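Local coordinates for endonuclease II (Enterobacteria phage t4, PDB 2WSH), which nicks and cleaves cytosine-containing double-stranded DNA as a magnesium-dependent, tetrameric GIY-YIG endonuclease, helping the phage degrade its host's chromosome, at residues M116-A119 with T120-E124. The protein carries 1 engineered substitution. Sequence-based numbering, arbitrary orientation. Where two conformers were deposited one is given.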
HETATM    1  N   MSE A 116      -9.340   2.477  -5.566  1.00 26.83           N
HETATM    2  CA  MSE A 116      -9.453   1.081  -5.167  1.00 25.47           C
HETATM    3  C   MSE A 116      -9.108   0.982  -3.687  1.00 30.17           C
HETATM    4  O   MSE A 116      -8.162   1.619  -3.226  1.00 30.06           O
HETATM    5  CB  MSE A 116      -8.493   0.204  -5.975  1.00 27.85           C
HETATM    6  CG  MSE A 116      -8.868  -0.013  -7.446  1.00 42.13           C
HETATM    7 SE   MSE A 116      -7.765   0.976  -8.735  1.00 55.61          SE
HETATM    8  CE  MSE A 116      -8.588   2.694  -8.508  1.00 24.72           C
ATOM      9  N   THR A 117      -9.866   0.182  -2.946  0.56 31.86           N
ATOM     10  CA  THR A 117      -9.654   0.080  -1.507  0.56 34.31           C
ATOM     11  C   THR A 117      -9.795  -1.346  -0.980  0.56 40.46           C
ATOM     12  O   THR A 117     -10.596  -2.134  -1.485  0.56 36.18           O
ATOM     13  CB  THR A 117     -10.614   1.003  -0.733  0.56 34.35           C
ATOM     14  OG1 THR A 117     -10.416   0.829   0.676  0.56 36.41           O
ATOM     15  CG2 THR A 117     -12.060   0.680  -1.084  0.56 28.64           C
ATOM     16  N   ILE A 118      -9.008  -1.663   0.045  1.00 34.88           N
ATOM     17  CA  ILE A 118      -9.066  -2.973   0.686  1.00 32.58           C
ATOM     18  C   ILE A 118      -9.044  -2.853   2.208  1.00 38.42           C
ATOM     19  O   ILE A 118      -8.202  -2.155   2.773  1.00 31.27           O
ATOM     20  CB  ILE A 118      -7.903  -3.879   0.244  1.00 26.35           C
ATOM     21  CG1 ILE A 118      -8.014  -5.255   0.907  1.00 41.21           C
ATOM     22  CG2 ILE A 118      -6.569  -3.251   0.590  1.00 33.56           C
ATOM     23  CD1 ILE A 118      -9.267  -6.013   0.534  1.00 39.69           C
ATOM     24  N   ALA A 119      -9.988  -3.518   2.866  1.00 32.88           N
ATOM     25  CA  ALA A 119      -9.946  -3.664   4.312  1.00 37.86           C
ATOM     26  C   ALA A 119      -9.060  -4.864   4.602  1.00 35.78           C
ATOM     27  O   ALA A 119      -9.304  -5.954   4.087  1.00 36.23           O
ATOM     28  CB  ALA A 119     -11.344  -3.883   4.867  1.00 38.73           C
ATOM     29  N   THR A 120      -8.026  -4.668   5.412  1.00 31.85           N
ATOM     30  CA  THR A 120      -7.048  -5.729   5.628  1.00 23.39           C
ATOM     31  C   THR A 120      -7.626  -6.944   6.359  1.00 28.26           C
ATOM     32  O   THR A 120      -7.058  -8.031   6.286  1.00 29.09           O
ATOM     33  CB  THR A 120      -5.787  -5.226   6.364  1.00 28.02           C
ATOM     34  OG1 THR A 120      -6.142  -4.772   7.673  1.00 26.51           O
ATOM     35  CG2 THR A 120      -5.131  -4.095   5.587  1.00 30.15           C
ATOM     36  N   ILE A 121      -8.743  -6.773   7.063  1.00 20.34           N
ATOM     37  CA  ILE A 121      -9.406  -7.936   7.652  1.00 27.37           C
ATOM     38  C   ILE A 121      -9.714  -8.954   6.558  1.00 32.13           C
ATOM     39  O   ILE A 121      -9.647 -10.159   6.788  1.00 28.61           O
ATOM     40  CB  ILE A 121     -10.716  -7.582   8.389  1.00 23.78           C
ATOM     41  CG1 ILE A 121     -11.670  -6.822   7.462  1.00 32.03           C
ATOM     42  CG2 ILE A 121     -10.424  -6.778   9.646  1.00 32.55           C
ATOM     43  CD1 ILE A 121     -13.073  -6.683   8.014  1.00 29.25           C
ATOM     44  N   ASP A 122     -10.040  -8.460   5.368  1.00 32.25           N
ATOM     45  CA  ASP A 122     -10.351  -9.331   4.239  1.00 30.10           C
ATOM     46  C   ASP A 122      -9.135 -10.134   3.801  1.00 30.78           C
ATOM     47  O   ASP A 122      -9.268 -11.225   3.246  1.00 30.30           O
ATOM     48  CB  ASP A 122     -10.896  -8.519   3.065  1.00 26.79           C
ATOM     49  CG  ASP A 122     -12.333  -8.099   3.268  1.00 34.51           C
ATOM     50  OD1 ASP A 122     -12.995  -8.667   4.161  1.00 34.98           O
ATOM     51  OD2 ASP A 122     -12.801  -7.204   2.534  1.00 37.61           O
ATOM     52  N   LEU A 123      -7.952  -9.586   4.058  1.00 30.02           N
ATOM     53  CA  LEU A 123      -6.696 -10.248   3.715  1.00 27.90           C
ATOM     54  C   LEU A 123      -6.213 -11.179   4.822  1.00 36.56           C
ATOM     55  O   LEU A 123      -5.592 -12.204   4.553  1.00 26.82           O
ATOM     56  CB  LEU A 123      -5.604  -9.211   3.455  1.00 22.38           C
ATOM     57  CG  LEU A 123      -5.724  -8.299   2.236  1.00 42.57           C
ATOM     58  CD1 LEU A 123      -4.554  -7.324   2.212  1.00 37.47           C
ATOM     59  CD2 LEU A 123      -5.775  -9.123   0.961  1.00 35.39           C
ATOM     60  N   GLU A 124      -6.487 -10.806   6.068  1.00 27.96           N
ATOM     61  CA  GLU A 124      -5.910 -11.503   7.212  1.00 27.03           C
ATOM     62  C   GLU A 124      -6.707 -12.729   7.652  1.00 27.68           C
ATOM     63  O   GLU A 124      -6.129 -13.752   8.014  1.00 28.45           O
ATOM     64  CB  GLU A 124      -5.728 -10.541   8.388  1.00 24.12           C
ATOM     65  CG  GLU A 124      -4.615  -9.524   8.188  1.00 27.49           C
ATOM     66  CD  GLU A 124      -4.121  -8.936   9.494  1.00 33.94           C
ATOM     67  OE1 GLU A 124      -4.712  -9.245  10.549  1.00 28.15           O
ATOM     68  OE2 GLU A 124      -3.139  -8.168   9.465  1.00 36.46           O
TER
HETATM   69  O   HOH W   1     -12.156  -4.723   1.371  1.00 37.33           O
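Ile-118 and Ala-119 finish the strand 114-119 and pack back on the first turn of the helix 121-132, a strand-to-helix junction within the GIY-YIG domain. The strand is one arm of a beta hairpin, paired antiparallel with strand 97-111, and Ile-118 shares backbone hydrogen bonds there with Leu-107. With its CG1 anti to the backbone N (chi1 -179°), Ile-118 extends out from the strand and across to the first turn of the helix: CG1 lies 4.0 Å from CG of Leu-123, the two side chains crossing at nearly a right angle, while CD1 runs past CB of Asp-122 at 3.9 Å, in the opposite direction. Ala-119 meets the turn through both its methyl group and its carbonyl. Its methyl CB rests 3.9 Å from CG1 of Ile-121. Its carbonyl O accepts a hydrogen bond from Asp-122 N at 2.9 Å, a bent bond with the donor 44° above the carbonyl plane, which closes the turn into the helix. One residue on, Thr-120 O receives hydrogen bonds from both Leu-123 N and Glu-124 N; its OG1 bonds to Phe-105 N on the neighbouring strand. The Asp-122 carboxylate splits its work, OD1 making a salt bridge to Lys-57 and OD2 facing the strand end. There a water takes the N-H of Ala-119 at 2.9 Å from its N and donates to Asp-122 OD2 at 2.8 Å.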